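Local coordinates for isomaltodextranase (Arthrobacter globiformis, PDB 5AWO), which hydrolyses (1->6)-alpha-D-glucosidic linkages in polysaccharides, probably removing successive isomaltose units from the non-reducing ends of the chains, at residues Asn57-Asn62 with Asn112-Arg117; Lys420-Asp423 with Asp427-Leu430; Ser449-Ala454 with Ala461-Thr466. All blocks are in the same frame, centred on the assembly; numbering follows the deposited sequence. Where two conformers were deposited one is given.

Interaction 1: Asn57-Asn62 with Asn112-Arg117; sequences NEWKVN and NYLAAR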
loop_
_atom_site.group_PDB
_atom_site.type_symbol
_atom_site.label_atom_id
_atom_site.label_comp_id
_atom_site.label_asym_id
_atom_site.label_seq_id
_atom_site.Cartn_x
_atom_site.Cartn_y
_atom_site.Cartn_z
ATOM N N ASN A 57 10.873 -29.514 2.210
ATOM C CA ASN A 57 11.093 -29.681 3.649
ATOM C C ASN A 57 11.489 -28.390 4.359
ATOM O O ASN A 57 11.102 -28.177 5.521
ATOM C CB ASN A 57 12.140 -30.741 3.984
ATOM C CG ASN A 57 12.112 -31.091 5.467
ATOM O OD1 ASN A 57 11.077 -31.501 5.982
ATOM N ND2 ASN A 57 13.210 -30.841 6.176
ATOM N N GLU A 58 12.227 -27.527 3.660
ATOM C CA GLU A 58 12.573 -26.214 4.232
ATOM C C GLU A 58 11.346 -25.328 4.364
ATOM O O GLU A 58 11.175 -24.634 5.365
ATOM C CB GLU A 58 13.649 -25.557 3.397
ATOM C CG GLU A 58 14.993 -26.200 3.666
ATOM C CD GLU A 58 15.418 -25.978 5.103
ATOM O OE1 GLU A 58 15.915 -24.894 5.400
ATOM O OE2 GLU A 58 15.196 -26.857 5.954
ATOM N N TRP A 59 10.454 -25.386 3.377
ATOM C CA TRP A 59 9.158 -24.734 3.484
ATOM C C TRP A 59 8.370 -25.225 4.708
ATOM O O TRP A 59 7.840 -24.432 5.483
ATOM C CB TRP A 59 8.404 -24.977 2.180
ATOM C CG TRP A 59 6.936 -24.706 2.091
ATOM C CD1 TRP A 59 5.930 -25.644 2.042
ATOM C CD2 TRP A 59 6.283 -23.431 1.921
ATOM N NE1 TRP A 59 4.723 -25.036 1.884
ATOM C CE2 TRP A 59 4.902 -23.676 1.775
ATOM C CE3 TRP A 59 6.740 -22.110 1.859
ATOM C CZ2 TRP A 59 3.961 -22.646 1.632
ATOM C CZ3 TRP A 59 5.800 -21.094 1.692
ATOM C CH2 TRP A 59 4.448 -21.353 1.584
ATOM N N LYS A 60 8.329 -26.556 4.888
ATOM C CA LYS A 60 7.603 -27.130 6.024
ATOM C C LYS A 60 8.197 -26.679 7.366
ATOM O O LYS A 60 7.463 -26.268 8.256
ATOM C CB LYS A 60 7.608 -28.666 5.944
ATOM C CG LYS A 60 6.770 -29.336 7.025
ATOM C CD LYS A 60 6.894 -30.850 6.957
ATOM C CE LYS A 60 6.010 -31.538 7.989
ATOM N NZ LYS A 60 6.372 -31.174 9.389
ATOM N N VAL A 61 9.513 -26.759 7.495
ATOM C CA VAL A 61 10.150 -26.432 8.771
ATOM C C VAL A 61 9.951 -24.941 9.084
ATOM O O VAL A 61 9.647 -24.569 10.214
ATOM C CB VAL A 61 11.620 -26.888 8.813
ATOM C CG1 VAL A 61 12.288 -26.482 10.112
ATOM C CG2 VAL A 61 11.700 -28.416 8.709
ATOM N N ASN A 62 10.052 -24.090 8.071
ATOM C CA ASN A 62 9.719 -22.674 8.297
ATOM C C ASN A 62 8.283 -22.452 8.726
ATOM O O ASN A 62 8.015 -21.686 9.657
ATOM C CB ASN A 62 10.023 -21.826 7.058
ATOM C CG ASN A 62 11.503 -21.530 6.903
ATOM O OD1 ASN A 62 12.209 -22.080 6.043
ATOM N ND2 ASN A 62 11.997 -20.690 7.779
ATOM N N ASN A 112 -4.175 -26.500 3.283
ATOM C CA ASN A 112 -4.775 -27.186 4.425
ATOM C C ASN A 112 -3.822 -27.361 5.614
ATOM O O ASN A 112 -4.247 -27.226 6.778
ATOM C CB ASN A 112 -5.335 -28.542 4.009
ATOM C CG ASN A 112 -6.079 -29.216 5.140
ATOM O OD1 ASN A 112 -7.143 -28.757 5.540
ATOM N ND2 ASN A 112 -5.495 -30.271 5.696
ATOM N N TYR A 113 -2.552 -27.669 5.344
ATOM C CA TYR A 113 -1.528 -27.813 6.375
ATOM C C TYR A 113 -1.429 -26.477 7.126
ATOM O O TYR A 113 -1.404 -26.438 8.360
ATOM C CB TYR A 113 -0.185 -28.200 5.729
ATOM C CG TYR A 113 0.965 -28.481 6.675
ATOM C CD1 TYR A 113 1.702 -27.439 7.244
ATOM C CD2 TYR A 113 1.334 -29.795 7.004
ATOM C CE1 TYR A 113 2.760 -27.697 8.101
ATOM C CE2 TYR A 113 2.377 -30.059 7.868
ATOM C CZ TYR A 113 3.081 -29.007 8.429
ATOM O OH TYR A 113 4.130 -29.279 9.286
ATOM N N LEU A 114 -1.388 -25.379 6.370
ATOM C CA LEU A 114 -1.401 -24.034 6.971
ATOM C C LEU A 114 -2.679 -23.777 7.787
ATOM O O LEU A 114 -2.626 -23.290 8.921
ATOM C CB LEU A 114 -1.187 -22.962 5.877
ATOM C CG LEU A 114 0.254 -22.842 5.364
ATOM C CD1 LEU A 114 0.347 -22.299 3.942
ATOM C CD2 LEU A 114 1.098 -21.991 6.302
ATOM N N ALA A 115 -3.833 -24.136 7.243
ATOM C CA ALA A 115 -5.110 -23.977 7.951
ATOM C C ALA A 115 -5.109 -24.686 9.308
ATOM O O ALA A 115 -5.589 -24.124 10.305
ATOM C CB ALA A 115 -6.246 -24.495 7.093
ATOM N N ALA A 116 -4.503 -25.868 9.367
ATOM C CA ALA A 116 -4.460 -26.626 10.645
ATOM C C ALA A 116 -3.639 -25.887 11.694
ATOM O O ALA A 116 -3.774 -26.122 12.913
ATOM C CB ALA A 116 -3.903 -28.032 10.430
ATOM N N ARG A 117 -2.780 -24.983 11.215
ATOM C CA ARG A 117 -1.915 -24.185 12.075
ATOM C C ARG A 117 -2.372 -22.716 12.173
ATOM O O ARG A 117 -1.582 -21.860 12.568
ATOM C CB ARG A 117 -0.476 -24.313 11.581
ATOM C CG ARG A 117 0.061 -25.718 11.798
ATOM C CD ARG A 117 1.244 -26.122 10.938
ATOM N NE ARG A 117 1.645 -27.503 11.228
ATOM C CZ ARG A 117 0.972 -28.595 10.846
ATOM N NH1 ARG A 117 -0.140 -28.504 10.137
ATOM N NH2 ARG A 117 1.432 -29.804 11.168
#

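Interaction 2: Lys420-Asp423 with Asp427-Leu430; sequences KTID and DLGL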
loop_
_atom_site.group_PDB
_atom_site.type_symbol
_atom_site.label_atom_id
_atom_site.label_comp_id
_atom_site.label_asym_id
_atom_site.label_seq_id
_atom_site.Cartn_x
_atom_site.Cartn_y
_atom_site.Cartn_z
ATOM N N LYS A 420 15.386 15.061 15.979
ATOM C CA LYS A 420 14.216 15.137 15.130
ATOM C C LYS A 420 13.000 15.414 15.986
ATOM O O LYS A 420 12.880 14.857 17.084
ATOM C CB LYS A 420 14.002 13.811 14.387
ATOM C CG LYS A 420 15.141 13.394 13.469
ATOM C CD LYS A 420 15.321 14.346 12.301
ATOM C CE LYS A 420 16.383 13.857 11.335
ATOM N NZ LYS A 420 16.701 14.844 10.261
ATOM N N THR A 421 12.082 16.229 15.463
ATOM C CA THR A 421 10.918 16.681 16.236
ATOM C C THR A 421 9.705 16.805 15.325
ATOM O O THR A 421 9.823 17.261 14.176
ATOM C CB THR A 421 11.202 18.043 16.890
ATOM O OG1 THR A 421 12.289 17.915 17.814
ATOM C CG2 THR A 421 10.002 18.581 17.616
ATOM N N ILE A 422 8.563 16.386 15.849
ATOM C CA ILE A 422 7.269 16.663 15.244
ATOM C C ILE A 422 6.443 17.440 16.273
ATOM O O ILE A 422 6.208 16.978 17.386
ATOM C CB ILE A 422 6.554 15.370 14.783
ATOM C CG1 ILE A 422 7.150 14.902 13.442
ATOM C CG2 ILE A 422 5.045 15.570 14.618
ATOM C CD1 ILE A 422 6.814 15.786 12.275
ATOM N N ASP A 423 6.012 18.624 15.858
ATOM C CA ASP A 423 5.228 19.511 16.702
ATOM C C ASP A 423 3.757 19.342 16.373
ATOM O O ASP A 423 3.363 19.359 15.187
ATOM C CB ASP A 423 5.661 20.944 16.441
ATOM C CG ASP A 423 5.026 21.910 17.417
ATOM O OD1 ASP A 423 3.844 22.312 17.227
ATOM O OD2 ASP A 423 5.698 22.239 18.399
ATOM N N ASP A 427 3.274 21.133 12.902
ATOM C CA ASP A 427 3.426 20.101 11.889
ATOM C C ASP A 427 2.135 19.340 11.646
ATOM O O ASP A 427 1.696 19.226 10.490
ATOM C CB ASP A 427 4.570 19.141 12.275
ATOM C CG ASP A 427 5.911 19.821 12.350
ATOM O OD1 ASP A 427 6.244 20.621 11.460
ATOM O OD2 ASP A 427 6.680 19.544 13.311
ATOM N N LEU A 428 1.486 18.825 12.696
ATOM C CA LEU A 428 0.265 18.017 12.520
ATOM C C LEU A 428 -1.019 18.838 12.343
ATOM O O LEU A 428 -1.958 18.364 11.725
ATOM C CB LEU A 428 0.086 17.012 13.656
ATOM C CG LEU A 428 1.268 16.046 13.899
ATOM C CD1 LEU A 428 0.896 15.027 14.947
ATOM C CD2 LEU A 428 1.763 15.381 12.617
ATOM N N GLY A 429 -1.048 20.048 12.899
ATOM C CA GLY A 429 -2.217 20.941 12.729
ATOM C C GLY A 429 -3.292 20.706 13.772
ATOM O O GLY A 429 -4.480 20.858 13.491
ATOM N N LEU A 430 -2.887 20.298 14.966
ATOM C CA LEU A 430 -3.815 20.053 16.075
ATOM C C LEU A 430 -3.806 21.229 17.041
ATOM O O LEU A 430 -2.829 21.960 17.132
ATOM C CB LEU A 430 -3.422 18.795 16.834
ATOM C CG LEU A 430 -3.176 17.557 15.985
ATOM C CD1 LEU A 430 -2.778 16.431 16.918
ATOM C CD2 LEU A 430 -4.399 17.211 15.155
#

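Interaction 3: Ser449-Ala454 with Ala461-Thr466; sequences SRATAA and AIFRVT. With PO4 (phosphate ion), chain B.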
loop_
_atom_site.group_PDB
_atom_site.type_symbol
_atom_site.label_atom_id
_atom_site.label_comp_id
_atom_site.label_asym_id
_atom_site.label_seq_id
_atom_site.Cartn_x
_atom_site.Cartn_y
_atom_site.Cartn_z
ATOM N N SER A 449 3.237 18.765 23.711
ATOM C CA SER A 449 2.960 19.544 22.513
ATOM C C SER A 449 3.755 19.071 21.315
ATOM O O SER A 449 3.560 19.577 20.211
ATOM C CB SER A 449 3.311 21.023 22.741
ATOM O OG SER A 449 4.701 21.229 22.915
ATOM N N ARG A 450 4.655 18.113 21.535
ATOM C CA ARG A 450 5.607 17.710 20.513
ATOM C C ARG A 450 6.134 16.332 20.898
ATOM O O ARG A 450 6.002 15.913 22.064
ATOM C CB ARG A 450 6.735 18.734 20.413
ATOM C CG ARG A 450 7.518 18.905 21.710
ATOM C CD ARG A 450 8.116 20.292 21.893
ATOM N NE ARG A 450 9.165 20.595 20.917
ATOM C CZ ARG A 450 10.472 20.347 21.073
ATOM N NH1 ARG A 450 10.941 19.735 22.170
ATOM N NH2 ARG A 450 11.315 20.705 20.111
ATOM N N ALA A 451 6.645 15.621 19.896
ATOM C CA ALA A 451 7.423 14.398 20.087
ATOM C C ALA A 451 8.815 14.648 19.515
ATOM O O ALA A 451 8.963 15.193 18.402
ATOM C CB ALA A 451 6.741 13.249 19.375
ATOM N N THR A 452 9.840 14.263 20.276
ATOM C CA THR A 452 11.215 14.580 19.903
ATOM C C THR A 452 12.158 13.467 20.338
ATOM O O THR A 452 11.865 12.732 21.276
ATOM C CB THR A 452 11.659 15.921 20.525
ATOM O OG1 THR A 452 12.912 16.365 19.981
ATOM C CG2 THR A 452 11.752 15.844 22.029
ATOM N N ALA A 453 13.275 13.345 19.636
ATOM C CA ALA A 453 14.304 12.385 20.011
ATOM C C ALA A 453 15.639 12.822 19.479
ATOM O O ALA A 453 15.734 13.331 18.355
ATOM C CB ALA A 453 13.970 11.010 19.470
ATOM N N ALA A 454 16.671 12.624 20.290
ATOM C CA ALA A 454 18.048 12.818 19.890
ATOM C C ALA A 454 18.556 11.452 19.504
ATOM O O ALA A 454 18.815 10.593 20.330
ATOM C CB ALA A 454 18.872 13.387 21.048
ATOM N N ALA A 461 12.738 6.405 16.546
ATOM C CA ALA A 461 11.801 6.334 17.643
ATOM C C ALA A 461 10.393 6.363 17.069
ATOM O O ALA A 461 10.164 6.992 16.034
ATOM C CB ALA A 461 11.988 7.486 18.589
ATOM N N ILE A 462 9.473 5.658 17.719
ATOM C CA ILE A 462 8.087 5.647 17.280
ATOM C C ILE A 462 7.181 5.781 18.495
ATOM O O ILE A 462 7.422 5.192 19.571
ATOM C CB ILE A 462 7.773 4.400 16.404
ATOM C CG1 ILE A 462 6.489 4.542 15.614
ATOM C CG2 ILE A 462 7.805 3.120 17.202
ATOM C CD1 ILE A 462 6.298 3.501 14.529
ATOM N N PHE A 463 6.135 6.589 18.304
ATOM C CA PHE A 463 5.275 7.040 19.403
ATOM C C PHE A 463 3.815 6.835 19.033
ATOM O O PHE A 463 3.415 7.005 17.868
ATOM C CB PHE A 463 5.485 8.532 19.685
ATOM C CG PHE A 463 6.895 8.921 19.997
ATOM C CD1 PHE A 463 7.374 8.904 21.314
ATOM C CD2 PHE A 463 7.759 9.299 18.976
ATOM C CE1 PHE A 463 8.672 9.252 21.597
ATOM C CE2 PHE A 463 9.056 9.643 19.259
ATOM C CZ PHE A 463 9.504 9.638 20.569
ATOM N N ARG A 464 3.006 6.484 20.039
ATOM C CA ARG A 464 1.547 6.665 19.936
ATOM C C ARG A 464 1.248 7.997 20.586
ATOM O O ARG A 464 1.614 8.206 21.749
ATOM C CB ARG A 464 0.802 5.539 20.647
ATOM C CG ARG A 464 -0.725 5.721 20.714
ATOM C CD ARG A 464 -1.446 5.466 19.408
ATOM N NE ARG A 464 -1.462 4.055 19.083
ATOM C CZ ARG A 464 -2.455 3.387 18.491
ATOM N NH1 ARG A 464 -3.554 3.987 18.098
ATOM N NH2 ARG A 464 -2.316 2.110 18.252
ATOM N N VAL A 465 0.582 8.892 19.849
ATOM C CA VAL A 465 0.164 10.186 20.345
ATOM C C VAL A 465 -1.366 10.235 20.390
ATOM O O VAL A 465 -2.053 9.940 19.411
ATOM C CB VAL A 465 0.712 11.319 19.468
ATOM C CG1 VAL A 465 0.265 12.678 20.007
ATOM C CG2 VAL A 465 2.240 11.231 19.371
ATOM N N THR A 466 -1.882 10.531 21.585
ATOM C CA THR A 466 -3.317 10.461 21.832
ATOM C C THR A 466 -3.830 11.825 22.320
ATOM O O THR A 466 -3.692 12.166 23.507
ATOM C CB THR A 466 -3.646 9.368 22.867
ATOM O OG1 THR A 466 -3.026 8.118 22.499
ATOM C CG2 THR A 466 -5.151 9.131 22.975
HETATM P P PO4 B . 9.078 22.747 17.668
HETATM O O1 PO4 B . 8.843 24.198 18.083
HETATM O O2 PO4 B . 8.761 22.649 16.162
HETATM O O3 PO4 B . 8.193 21.801 18.445
HETATM O O4 PO4 B . 10.520 22.382 17.896
#

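Interaction 1: Asn57-Asn62 with Asn112-Arg117
Lys-60 and Tyr-113 meet at the polar end of this contact, and Trp-59 and Leu-114 at its apolar end. The lysine chain runs outward extended, with CG anti to the backbone N (chi1 -175°), and bends only at its last torsion. It crosses the tyrosine at about a right angle. Lys-60 NZ donates to Tyr-113 OH at 2.9 Å, while Lys-60 CE lies 3.9 Å from Tyr-113 CZ. Asp-64 joins both groups: it forms a salt bridge with the lysine and a hydrogen bond with the phenol. This side is partly open to solvent through Lys-60 and Arg-117. The arginine folds back over its own helix, and its NH1 sits 3.4 Å above the centre of the Tyr-113 ring. The same NH1 donates to Tyr-113 O at 3.0 Å, which helps to hold the guanidinium over that face.

The inner side is buried and apolar. Here Leu-114 CD1 comes within 4.3 Å of Trp-59 CZ2, a rather light touch between the segments themselves. The close packing is completed by neighbours: Trp-110 meets both Trp-59 and Tyr-113 edge-to-face, and Ala-78 of strand 77-79 lies against Trp-59 and Leu-114. Helices 56-68 and 107-116 follow successive strands of the parallel sheet, and their side-by-side packing is that of neighbouring outer helices in a TIM barrel.

Interaction 2: Lys420-Asp423 with Asp427-Leu430
Asp-427 has its CG anti to its own carbonyl carbon and beside its backbone N (chi1 -63°), which turns the carboxylate back to the backbone N of Asp-423. Ile-422 has its CG2 anti to the backbone N, and this methyl faces Leu-428. Asp-427 OD2 accepts from Asp-423 N at 2.8 Å, in a bond that is almost straight at 176°. The donor comes to the anti side of OD2, a little out of the carboxylate plane. In the opposite sense, Asp-423 O takes two backbone donors. Asp-427 N lies 2.9 Å from Asp-423 O and is tilted from the carbonyl plane. Leu-428 N is 3.2 Å from the same Asp-423 O and lies in that plane. The backbone of Asp-423 is thus gripped at both its N-H and its carbonyl.

The bond from Asp-427 N to Asp-423 O closes an alpha-turn at the end of strand 418-423, in the C-terminal beta sandwich domain. The side chain of Asp-423 serves the turn too, since its OD1 accepts from Lys-426 N and, weakly, from Ala-425 N. With an alanine at Asp-427 the carboxylate is gone, and Asp-423 N is likely to lose its acceptor, leaving the turn less firmly tied to the strand.

Next to the polar network, Ile-422 and Leu-428 cross at about a right angle, with Ile-422 CG2 3.8 Å from Leu-428 CD2. Ile-422 CD1 also lies beside the aspartate, 4.0 Å from Asp-427 CB. Both apolar residues are buried: Ile-422 packs on Val-407 and Leu-409 of strand 405-410, and Leu-428 on Trp-405 and Phe-480. At Gly-429 the backbone has a positive phi, and a beta carbon there would press on the carbonyl O of Leu-428.

Interaction 3: Ser449-Ala454 with Ala461-Thr466
Phe-463 turns one ring face to Ala-451. The methyl of Ala-451 stands above that face, offset toward the rim, with its CB 4.1 Å from Phe-463 CD2. The ring takes this position with CG anti to the carbonyl carbon and beside the backbone N (chi1 -57°). From there it reaches along the other strand, and Phe-463 CZ comes to 4.0 Å from Thr-452 O, obliquely to the ring. One step further, Ala-453 and Ala-461 point at each other, and Ala-453 CB is 4.1 Å from Ala-461 CB. These small side chains allow close approach beside the large ring. Leu-409 of strand 405-410 also packs against Phe-463.

Alternate residues of strand 450-454 point the other way. Thr-452 turns away from Phe-463, and its OG1 is hydrogen-bonded to Thr-421 OG1. Arg-450 also leaves the interface and carries its guanidinium to a phosphate ion, probably from the crystallisation liquor. The phosphate sits at the edge of the guanidinium, with its phosphorus in the plane. Two nearly straight bonds hold it: Arg-450 NE to phosphate O3 at 2.9 Å, and Arg-450 NH2 to phosphate O4 at 2.9 Å. Lys-426 NZ is hydrogen-bonded to the same ion.

No hydrogen bond joins the two segments. Their axes approach to 8.4 Å, and their directions differ by 160°, so they run nearly antiparallel in separate sheets. Strand 450-455 pairs with strand 418-423, whereas strand 460-466 lies between strands 405-410 and 434-438. The short connection carries the chain from one sheet to the other, a beta-arch, and the buried faces pack as the two layers of a beta sandwich.

Along the chain, interaction 1 closes before interaction 2 opens, and interaction 2 closes before interaction 3 opens. Interaction 1 lies among the outer helices of the TIM barrel. Its centre is about 45 Å from that of interaction 2 and about 40 Å from that of interaction 3, and it touches neither. Interactions 2 and 3 belong to the C-terminal beta sandwich, with centres about 9 Å apart. They meet directly: strands 418-423 and 450-455 are antiparallel neighbours in one sheet, and the backbones of Ile-422 and Ala-451 are hydrogen-bonded. Interaction 2 ties down the turn that ends one of these strands, and interaction 3 packs the other onto the larger sheet. Interaction 1 thus concerns the barrel alone, and interactions 2 and 3 the sandwich.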